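Local coordinates for protein N-methyltransferase (Streptoalloteichus sp. ATCC 53650, PDB 5BSZ) that probably transfers a methyl group from S-adenosylmethionine to the amino nitrogen of a deoxysugar in kedarcidin biosynthesis, at residues A[12-17]-A[202-207]; A[35-40]-A[63-68]; A[129-134]-A[221-226]. All coordinates share one frame; numbering follows the deposited sequence.

Contact 1: residues A[12-17]-A[202-207]; sequences GDALGE and FSQVQD. With SAH (S-adenosyl-L-homocysteine), chain B; EDO (1,2-ethanediol), chain C.
Ala14 and Gln204 make most of this small surface contact. Ala14 CB lies against the terminal amide of Gln204, 4.1 Å from Gln204 CD. The Glu17 carboxylate comes to the same amide beside the Ala14 methyl, but Glu17 is poorly ordered. The Glu17 and Gln204 chains run past each other in opposite directions, with carboxylate and amide planes 77° apart. No hydrogen bond joins the segments. The orientation of the Gln204 amide is doubtful, so no polar claim rests on it, and the contact is side-chain packing. Gln204 reaches across because its CG stands opposite the backbone N (chi1 -179°) and the chain runs on extended. The CA atoms of Ala14 and Gln204 are 7.5 Å apart, too far for strand pairing.

Segments 12-17 and 202-207 meet where the strand-rich part of the protein borders the Rossmann-like methyltransferase domain. Both segments pair antiparallel with a strand of the second subunit, so the sheet continues across the interface. Past Ala14 the chain turns into the cofactor pocket. Gly16 N donates to O2' of S-adenosyl-L-homocysteine at 3.0 Å, in a bond bent to 139°. A side chain on Gly16 would run into O3' of the same ribose. Leu15 CD2 sits 3.9 Å from adenine C8 of that ligand. At the other end Asp207 OD2 accepts from O1 of a 1,2-ethanediol at 2.9 Å. Asp207 OD1 is held by a salt bridge from Arg186 of its own chain. Asp207 of the third subunit also bonds to this ethanediol.

Contact 2: residues A[35-40]-A[63-68]; sequences EWVRRV and AHLVEH
Arg38 NE donates to Glu35 OE2 at 2.8 Å, in a nearly straight bond (170°) that belongs to a salt bridge. Arg38 NH2 meets Glu35 OE1 at 2.9 Å. The guanidinium thus grips the carboxylate side-on, one nitrogen to each oxygen. Both oxygens use their syn lone pairs and lie close to the guanidinium plane, which keeps the two groups roughly coplanar. The pair is three residues apart on helix 30-44, and the Arg38 chain bends at chi3 (80°) to bring its head back to Glu35.

The same side chain makes the contact with segment 63-68. Arg38 CD lies over the face of the His68 ring, 3.8 Å from its centroid, in a CH-pi contact. Glu67 CB is over the opposite face, so the imidazole is flanked by two aliphatic carbons. With an alanine in place of Arg38, the Glu35 carboxylate would probably lose its charged mate and the His68 ring would be freer to turn.

Deeper in, Val37 CB meets Leu65 CD2 at 4.0 Å, and the two side chains meet nearly perpendicular. Val37 also packs on Leu114, and Ala34 lies against Leu65. Helix 60-65 is the connection of a beta-alpha-beta crossover from strand 50-54 to the parallel strand 71-76. Its packing beside helix 30-44 fits the Rossmann-like fold of S-adenosylmethionine-dependent methyltransferases.

Contact 3: residues A[129-134]-A[221-226]; sequences RAVRAM and AAAGCE
Val131 and Arg132 of helix 124-135 pack on Ala222 and Ala223, where helix 213-222 ends in a Schellman motif. Gly224 is the C-prime residue of this motif. It takes a positive phi of 76°, which favours glycine. Gly224 N bonds back to Ala221 O at 3.0 Å, and Cys225 N reaches the carbonyl of the residue before Ala221. The chain then enters strand 225-230, an edge strand of the seven-stranded Rossmann-like sheet. Gly224 and Glu226 pair by backbone bonds with Arg246 and Val244.

The apolar part of the contact centres on the methyl of Ala223. Ala223 CB touches Val131 CG1 at 3.8 Å and also lies 4.0 Å from Arg132 CA. The small side chain lets the backbones come near, with the CA atoms of Arg132 and Ala223 4.8 Å apart. Val131 turns CG1 toward the methyl by placing it opposite its own backbone N (chi1 172°). Beyond the contact, Val131 packs on Leu144 and Ile146 of strand 143-146. Val131 thus touches both strand 143-146 and the turn at Ala223.

The Arg132 side chain adds van der Waals contact, and no hydrogen bond crosses between the segments. The Arg132 chain is bent at both chi2 and chi3 (36°), which swings the guanidinium over to the end of helix 213-222. There it presents an edge to Ala222. Arg132 NH1 lies 3.9 Å from Ala222 CB. Ala222 O is in the guanidinium plane, also 3.9 Å from Arg132 NH1.

How the contacts relate
From the N terminus, strand 4-14 opens contact 1, and its partner segment on strand 198-209 begins 185 residues after the end of segment 12-17. Contact 2 is nested inside that long loop. It closes a short one, bringing helix 30-44 against helix 60-65, with strand 50-54 between them in sequence. Contact 3 opens after contact 2 has closed, on helix 124-135. It closes only after contact 1, at the turn from helix 213-222 into strand 225-230, so contacts 1 and 3 cross. Contacts 2 and 3 lie within the Rossmann-like part. Contact 1 joins the end of strand 4-14 to the four-stranded sheet, its centre 29 Å from that of contact 2.

Contact 1: residues A[12-17]-A[202-207]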
loop_
_atom_site.group_PDB
_atom_site.type_symbol
_atom_site.label_atom_id
_atom_site.label_comp_id
_atom_site.label_asym_id
_atom_site.label_seq_id
_atom_site.Cartn_x
_atom_site.Cartn_y
_atom_site.Cartn_z
ATOM N N GLY A 12 -6.679 4.825 -8.804
ATOM C CA GLY A 12 -7.496 5.603 -9.758
ATOM C C GLY A 12 -8.877 5.887 -9.240
ATOM O O GLY A 12 -9.255 5.471 -8.123
ATOM N N ASP A 13 -9.658 6.557 -10.087
ATOM C CA ASP A 13 -11.091 6.699 -9.851
ATOM C C ASP A 13 -11.814 5.369 -9.922
ATOM O O ASP A 13 -11.422 4.414 -10.603
ATOM C CB ASP A 13 -11.725 7.676 -10.850
ATOM C CG ASP A 13 -11.177 9.089 -10.726
ATOM O OD1 ASP A 13 -10.619 9.520 -9.658
ATOM O OD2 ASP A 13 -11.254 9.802 -11.758
ATOM N N ALA A 14 -12.896 5.274 -9.170
ATOM C CA ALA A 14 -13.710 4.060 -9.152
ATOM C C ALA A 14 -15.203 4.308 -9.346
ATOM O O ALA A 14 -15.745 5.206 -8.717
ATOM C CB ALA A 14 -13.508 3.349 -7.819
ATOM N N LEU A 15 -15.858 3.472 -10.153
ATOM C CA LEU A 15 -17.344 3.354 -10.229
ATOM C C LEU A 15 -17.781 1.918 -9.815
ATOM O O LEU A 15 -16.926 1.071 -9.522
ATOM C CB LEU A 15 -17.828 3.650 -11.678
ATOM C CG LEU A 15 -17.965 5.120 -12.078
ATOM C CD1 LEU A 15 -18.233 5.250 -13.578
ATOM C CD2 LEU A 15 -19.037 5.830 -11.264
ATOM N N GLY A 16 -19.086 1.635 -9.776
ATOM C CA GLY A 16 -19.596 0.277 -9.528
ATOM C C GLY A 16 -18.673 -0.847 -10.001
ATOM O O GLY A 16 -18.229 -0.849 -11.168
ATOM N N GLU A 17 -18.375 -1.800 -9.107
ATOM C CA GLU A 17 -17.612 -3.014 -9.471
ATOM C C GLU A 17 -18.308 -4.326 -9.073
ATOM O O GLU A 17 -18.851 -4.439 -7.963
ATOM C CB GLU A 17 -16.192 -2.965 -8.885
ATOM C CG GLU A 17 -15.254 -2.016 -9.625
ATOM C CD GLU A 17 -14.139 -1.471 -8.751
ATOM O OE1 GLU A 17 -13.413 -2.294 -8.147
ATOM O OE2 GLU A 17 -13.987 -0.229 -8.667
ATOM N N PHE A 202 -7.608 -4.497 -1.615
ATOM C CA PHE A 202 -8.354 -3.544 -2.422
ATOM C C PHE A 202 -8.882 -2.493 -1.460
ATOM O O PHE A 202 -9.276 -2.828 -0.331
ATOM C CB PHE A 202 -9.573 -4.170 -3.119
ATOM C CG PHE A 202 -9.286 -5.343 -4.009
ATOM C CD1 PHE A 202 -9.282 -5.186 -5.394
ATOM C CD2 PHE A 202 -9.116 -6.627 -3.485
ATOM C CE1 PHE A 202 -9.086 -6.275 -6.242
ATOM C CE2 PHE A 202 -8.907 -7.708 -4.327
ATOM C CZ PHE A 202 -8.880 -7.533 -5.710
ATOM N N SER A 203 -8.906 -1.229 -1.885
ATOM C CA SER A 203 -9.587 -0.248 -1.075
ATOM C C SER A 203 -10.311 0.786 -1.932
ATOM O O SER A 203 -9.927 1.020 -3.081
ATOM C CB SER A 203 -8.631 0.385 -0.112
ATOM O OG SER A 203 -7.792 1.238 -0.799
ATOM N N GLN A 204 -11.353 1.354 -1.336
ATOM C CA GLN A 204 -12.155 2.401 -1.965
ATOM C C GLN A 204 -12.657 3.400 -0.900
ATOM O O GLN A 204 -13.013 3.028 0.228
ATOM C CB GLN A 204 -13.314 1.735 -2.709
ATOM C CG GLN A 204 -14.206 2.739 -3.426
ATOM C CD GLN A 204 -15.256 2.106 -4.329
ATOM O OE1 GLN A 204 -16.435 2.081 -3.995
ATOM N NE2 GLN A 204 -14.831 1.614 -5.473
ATOM N N VAL A 205 -12.666 4.670 -1.267
ATOM C CA VAL A 205 -13.184 5.735 -0.446
ATOM C C VAL A 205 -14.211 6.490 -1.304
ATOM O O VAL A 205 -13.925 6.905 -2.423
ATOM C CB VAL A 205 -12.129 6.721 0.042
ATOM C CG1 VAL A 205 -12.756 7.673 1.062
ATOM C CG2 VAL A 205 -10.979 6.026 0.705
ATOM N N GLN A 206 -15.412 6.627 -0.765
ATOM C CA GLN A 206 -16.486 7.282 -1.490
ATOM C C GLN A 206 -17.285 8.167 -0.537
ATOM O O GLN A 206 -17.526 7.820 0.622
ATOM C CB GLN A 206 -17.357 6.274 -2.256
ATOM C CG GLN A 206 -18.575 5.710 -1.524
ATOM C CD GLN A 206 -19.353 4.645 -2.303
ATOM O OE1 GLN A 206 -18.967 3.472 -2.355
ATOM N NE2 GLN A 206 -20.489 5.035 -2.855
ATOM N N ASP A 207 -17.667 9.323 -1.061
ATOM C CA ASP A 207 -18.490 10.309 -0.362
ATOM C C ASP A 207 -19.950 10.214 -0.842
ATOM O O ASP A 207 -20.204 10.011 -2.029
ATOM C CB ASP A 207 -17.928 11.692 -0.663
ATOM C CG ASP A 207 -16.603 12.012 0.063
ATOM O OD1 ASP A 207 -16.316 11.341 1.047
ATOM O OD2 ASP A 207 -15.942 13.009 -0.323
HETATM N N SAH B . -29.255 0.989 -6.914
HETATM C CA SAH B . -28.196 -0.085 -6.811
HETATM C CB SAH B . -26.747 0.437 -6.915
HETATM C CG SAH B . -25.856 0.569 -5.704
HETATM S SD SAH B . -24.205 1.138 -5.931
HETATM C C SAH B . -28.563 -0.872 -5.589
HETATM O O SAH B . -29.417 -0.531 -4.779
HETATM O OXT SAH B . -28.109 -1.968 -5.462
HETATM C "C5'" SAH B . -24.334 2.750 -6.658
HETATM C "C4'" SAH B . -24.298 2.628 -8.194
HETATM O "O4'" SAH B . -24.469 3.920 -8.806
HETATM C "C3'" SAH B . -22.956 2.133 -8.724
HETATM O "O3'" SAH B . -23.211 0.963 -9.495
HETATM C "C2'" SAH B . -22.388 3.211 -9.633
HETATM O "O2'" SAH B . -21.741 2.669 -10.812
HETATM C "C1'" SAH B . -23.621 4.021 -9.940
HETATM N N9 SAH B . -23.379 5.444 -10.245
HETATM C C8 SAH B . -22.513 6.297 -9.620
HETATM N N7 SAH B . -22.556 7.518 -10.200
HETATM C C5 SAH B . -23.435 7.420 -11.232
HETATM C C6 SAH B . -23.924 8.341 -12.254
HETATM N N6 SAH B . -23.427 9.590 -12.210
HETATM N N1 SAH B . -24.854 7.872 -13.118
HETATM C C2 SAH B . -25.281 6.606 -13.118
HETATM N N3 SAH B . -24.889 5.693 -12.212
HETATM C C4 SAH B . -23.988 6.050 -11.266
HETATM C C1 EDO C . -13.110 11.552 -2.480
HETATM O O1 EDO C . -14.374 12.249 -2.601
HETATM C C2 EDO C . -11.866 12.455 -2.317
HETATM O O2 EDO C . -12.046 13.857 -2.589
#

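Contact 2: residues A[35-40]-A[63-68]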
loop_
_atom_site.group_PDB
_atom_site.type_symbol
_atom_site.label_atom_id
_atom_site.label_comp_id
_atom_site.label_asym_id
_atom_site.label_seq_id
_atom_site.Cartn_x
_atom_site.Cartn_y
_atom_site.Cartn_z
ATOM N N GLU A 35 -40.142 -4.815 -3.365
ATOM C CA GLU A 35 -41.507 -4.725 -2.858
ATOM C C GLU A 35 -41.928 -3.323 -2.453
ATOM O O GLU A 35 -43.072 -2.887 -2.772
ATOM C CB GLU A 35 -41.712 -5.782 -1.747
ATOM C CG GLU A 35 -43.066 -5.791 -1.050
ATOM C CD GLU A 35 -44.233 -5.914 -2.007
ATOM O OE1 GLU A 35 -45.309 -5.353 -1.669
ATOM O OE2 GLU A 35 -44.060 -6.440 -3.143
ATOM N N TRP A 36 -41.051 -2.587 -1.749
ATOM C CA TRP A 36 -41.385 -1.177 -1.512
ATOM C C TRP A 36 -41.797 -0.450 -2.779
ATOM O O TRP A 36 -42.786 0.275 -2.816
ATOM C CB TRP A 36 -40.248 -0.343 -0.937
ATOM C CG TRP A 36 -39.610 -0.847 0.306
ATOM C CD1 TRP A 36 -40.170 -1.636 1.270
ATOM C CD2 TRP A 36 -38.261 -0.581 0.724
ATOM N NE1 TRP A 36 -39.232 -1.910 2.252
ATOM C CE2 TRP A 36 -38.070 -1.245 1.962
ATOM C CE3 TRP A 36 -37.207 0.167 0.184
ATOM C CZ2 TRP A 36 -36.870 -1.189 2.662
ATOM C CZ3 TRP A 36 -35.998 0.222 0.892
ATOM C CH2 TRP A 36 -35.852 -0.441 2.113
ATOM N N VAL A 37 -40.977 -0.589 -3.814
ATOM C CA VAL A 37 -41.199 0.128 -5.063
ATOM C C VAL A 37 -42.542 -0.324 -5.678
ATOM O O VAL A 37 -43.381 0.508 -6.015
ATOM C CB VAL A 37 -40.058 -0.148 -6.081
ATOM C CG1 VAL A 37 -40.378 0.525 -7.425
ATOM C CG2 VAL A 37 -38.717 0.364 -5.542
ATOM N N ARG A 38 -42.741 -1.627 -5.797
ATOM C CA ARG A 38 -43.942 -2.189 -6.422
ATOM C C ARG A 38 -45.208 -1.622 -5.750
ATOM O O ARG A 38 -46.147 -1.132 -6.388
ATOM C CB ARG A 38 -43.928 -3.726 -6.333
ATOM C CG ARG A 38 -45.215 -4.383 -6.874
ATOM C CD ARG A 38 -45.412 -5.823 -6.399
ATOM N NE ARG A 38 -45.955 -5.764 -5.051
ATOM C CZ ARG A 38 -47.225 -5.444 -4.770
ATOM N NH1 ARG A 38 -48.138 -5.303 -5.734
ATOM N NH2 ARG A 38 -47.583 -5.315 -3.498
ATOM N N ARG A 39 -45.184 -1.653 -4.424
ATOM C CA ARG A 39 -46.322 -1.281 -3.591
ATOM C C ARG A 39 -46.636 0.190 -3.714
ATOM O O ARG A 39 -47.791 0.568 -3.945
ATOM C CB ARG A 39 -46.032 -1.659 -2.133
ATOM C CG ARG A 39 -47.125 -1.375 -1.126
ATOM C CD ARG A 39 -46.595 -1.509 0.300
ATOM N NE ARG A 39 -46.984 -0.323 1.056
ATOM C CZ ARG A 39 -47.232 -0.291 2.358
ATOM N NH1 ARG A 39 -47.593 0.853 2.922
ATOM N NH2 ARG A 39 -47.102 -1.382 3.099
ATOM N N VAL A 40 -45.626 1.047 -3.553
ATOM C CA VAL A 40 -45.834 2.484 -3.612
ATOM C C VAL A 40 -46.301 2.917 -5.027
ATOM O O VAL A 40 -47.114 3.822 -5.202
ATOM C CB VAL A 40 -44.516 3.220 -3.241
ATOM C CG1 VAL A 40 -44.589 4.660 -3.656
ATOM C CG2 VAL A 40 -44.210 3.115 -1.747
ATOM N N ALA A 63 -34.332 -7.584 -11.513
ATOM C CA ALA A 63 -34.649 -9.006 -11.643
ATOM C C ALA A 63 -35.866 -9.355 -10.809
ATOM O O ALA A 63 -36.697 -10.161 -11.236
ATOM C CB ALA A 63 -33.442 -9.877 -11.294
ATOM N N HIS A 64 -36.026 -8.710 -9.651
ATOM C CA HIS A 64 -37.308 -8.787 -8.954
ATOM C C HIS A 64 -38.441 -8.009 -9.569
ATOM O O HIS A 64 -39.581 -8.472 -9.643
ATOM C CB HIS A 64 -37.171 -8.417 -7.469
ATOM C CG HIS A 64 -36.227 -9.323 -6.736
ATOM N ND1 HIS A 64 -36.653 -10.393 -5.994
ATOM C CD2 HIS A 64 -34.874 -9.352 -6.684
ATOM C CE1 HIS A 64 -35.611 -11.019 -5.474
ATOM N NE2 HIS A 64 -34.518 -10.408 -5.885
ATOM N N LEU A 65 -38.170 -6.799 -9.987
ATOM C CA LEU A 65 -39.244 -5.955 -10.425
ATOM C C LEU A 65 -39.876 -6.378 -11.767
ATOM O O LEU A 65 -41.048 -6.105 -12.004
ATOM C CB LEU A 65 -38.709 -4.554 -10.501
ATOM C CG LEU A 65 -38.568 -3.928 -9.086
ATOM C CD1 LEU A 65 -37.555 -2.810 -9.219
ATOM C CD2 LEU A 65 -39.845 -3.333 -8.546
ATOM N N VAL A 66 -39.112 -7.042 -12.622
ATOM C CA VAL A 66 -39.556 -7.271 -13.970
ATOM C C VAL A 66 -40.779 -8.177 -14.033
ATOM O O VAL A 66 -41.516 -8.080 -15.007
ATOM C CB VAL A 66 -38.509 -7.857 -14.961
ATOM C CG1 VAL A 66 -37.396 -6.882 -15.254
ATOM C CG2 VAL A 66 -38.059 -9.273 -14.572
ATOM N N GLU A 67 -41.000 -9.048 -13.053
ATOM C CA GLU A 67 -42.243 -9.852 -13.037
ATOM C C GLU A 67 -43.468 -8.940 -13.028
ATOM O O GLU A 67 -44.533 -9.220 -13.614
ATOM C CB GLU A 67 -42.330 -10.714 -11.775
ATOM C CG GLU A 67 -41.012 -11.117 -11.139
ATOM C CD GLU A 67 -41.220 -12.156 -10.046
ATOM O OE1 GLU A 67 -40.221 -12.822 -9.717
ATOM O OE2 GLU A 67 -42.365 -12.321 -9.537
ATOM N N HIS A 68 -43.318 -7.815 -12.338
ATOM C CA HIS A 68 -44.464 -6.913 -12.177
ATOM C C HIS A 68 -44.451 -5.835 -13.226
ATOM O O HIS A 68 -45.504 -5.314 -13.596
ATOM C CB HIS A 68 -44.466 -6.359 -10.737
ATOM C CG HIS A 68 -44.458 -7.450 -9.712
ATOM N ND1 HIS A 68 -45.495 -8.359 -9.604
ATOM C CD2 HIS A 68 -43.500 -7.867 -8.841
ATOM C CE1 HIS A 68 -45.198 -9.256 -8.676
ATOM N NE2 HIS A 68 -44.004 -8.970 -8.187
#

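Contact 3: residues A[129-134]-A[221-226]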
loop_
_atom_site.group_PDB
_atom_site.type_symbol
_atom_site.label_atom_id
_atom_site.label_comp_id
_atom_site.label_asym_id
_atom_site.label_seq_id
_atom_site.Cartn_x
_atom_site.Cartn_y
_atom_site.Cartn_z
ATOM N N ARG A 129 -31.111 18.423 -10.379
ATOM C CA ARG A 129 -30.900 17.998 -11.762
ATOM C C ARG A 129 -31.189 16.531 -12.008
ATOM O O ARG A 129 -31.848 16.182 -13.010
ATOM C CB ARG A 129 -29.488 18.301 -12.273
ATOM C CG ARG A 129 -29.482 19.373 -13.345
ATOM C CD ARG A 129 -28.097 19.951 -13.570
ATOM N NE ARG A 129 -27.154 18.881 -13.813
ATOM C CZ ARG A 129 -26.752 18.490 -15.013
ATOM N NH1 ARG A 129 -27.219 19.073 -16.113
ATOM N NH2 ARG A 129 -25.884 17.503 -15.086
ATOM N N ALA A 130 -30.675 15.670 -11.117
ATOM C CA ALA A 130 -31.010 14.230 -11.156
ATOM C C ALA A 130 -32.525 13.987 -11.086
ATOM O O ALA A 130 -33.060 13.143 -11.761
ATOM C CB ALA A 130 -30.346 13.449 -10.021
ATOM N N VAL A 131 -33.225 14.657 -10.182
ATOM C CA VAL A 131 -34.642 14.390 -9.989
ATOM C C VAL A 131 -35.426 14.890 -11.201
ATOM O O VAL A 131 -36.406 14.256 -11.638
ATOM C CB VAL A 131 -35.117 15.035 -8.678
ATOM C CG1 VAL A 131 -36.623 14.934 -8.542
ATOM C CG2 VAL A 131 -34.429 14.325 -7.497
ATOM N N ARG A 132 -34.980 16.007 -11.757
ATOM C CA ARG A 132 -35.572 16.470 -13.007
ATOM C C ARG A 132 -35.404 15.473 -14.152
ATOM O O ARG A 132 -36.339 15.218 -14.949
ATOM C CB ARG A 132 -35.007 17.836 -13.369
ATOM C CG ARG A 132 -35.950 18.715 -14.176
ATOM C CD ARG A 132 -35.941 20.180 -13.677
ATOM N NE ARG A 132 -34.597 20.594 -13.247
ATOM C CZ ARG A 132 -34.231 21.109 -12.060
ATOM N NH1 ARG A 132 -35.118 21.377 -11.069
ATOM N NH2 ARG A 132 -32.915 21.348 -11.889
ATOM N N ALA A 133 -34.196 14.937 -14.284
ATOM C CA ALA A 133 -33.937 14.025 -15.382
ATOM C C ALA A 133 -34.792 12.781 -15.212
ATOM O O ALA A 133 -35.267 12.285 -16.211
ATOM C CB ALA A 133 -32.473 13.611 -15.461
ATOM N N MET A 134 -34.899 12.238 -13.987
ATOM C CA MET A 134 -35.855 11.182 -13.666
ATOM C C MET A 134 -37.316 11.524 -14.021
ATOM O O MET A 134 -37.981 10.727 -14.666
ATOM C CB MET A 134 -35.786 10.715 -12.198
ATOM C CG MET A 134 -34.419 10.048 -11.912
ATOM S SD MET A 134 -34.238 9.835 -10.129
ATOM C CE MET A 134 -32.482 9.479 -10.190
ATOM N N ALA A 221 -40.796 18.772 -6.045
ATOM C CA ALA A 221 -41.664 19.891 -6.427
ATOM C C ALA A 221 -41.122 20.681 -7.611
ATOM O O ALA A 221 -41.865 20.977 -8.538
ATOM C CB ALA A 221 -41.841 20.828 -5.243
ATOM N N ALA A 222 -39.831 21.010 -7.604
ATOM C CA ALA A 222 -39.224 21.677 -8.741
ATOM C C ALA A 222 -39.173 20.822 -9.986
ATOM O O ALA A 222 -39.061 21.368 -11.069
ATOM C CB ALA A 222 -37.834 22.178 -8.406
ATOM N N ALA A 223 -39.256 19.503 -9.847
ATOM C CA ALA A 223 -39.322 18.615 -11.018
ATOM C C ALA A 223 -40.757 18.398 -11.496
ATOM O O ALA A 223 -40.996 17.509 -12.324
ATOM C CB ALA A 223 -38.704 17.268 -10.676
ATOM N N GLY A 224 -41.713 19.152 -10.953
ATOM C CA GLY A 224 -43.113 19.057 -11.380
ATOM C C GLY A 224 -43.839 17.833 -10.856
ATOM O O GLY A 224 -44.780 17.334 -11.489
ATOM N N CYS A 225 -43.391 17.325 -9.707
ATOM C CA CYS A 225 -44.035 16.205 -9.033
ATOM C C CYS A 225 -44.598 16.661 -7.692
ATOM O O CYS A 225 -43.987 17.486 -7.017
ATOM C CB CYS A 225 -43.037 15.071 -8.760
ATOM S SG CYS A 225 -42.399 14.346 -10.293
ATOM N N GLU A 226 -45.722 16.065 -7.319
ATOM C CA GLU A 226 -46.312 16.246 -6.005
ATOM C C GLU A 226 -45.546 15.342 -5.044
ATOM O O GLU A 226 -45.574 14.110 -5.242
ATOM C CB GLU A 226 -47.797 15.843 -6.037
ATOM C CG GLU A 226 -48.506 16.125 -4.722
ATOM C CD GLU A 226 -48.632 17.627 -4.495
ATOM O OE1 GLU A 226 -49.099 18.327 -5.420
ATOM O OE2 GLU A 226 -48.224 18.107 -3.423
#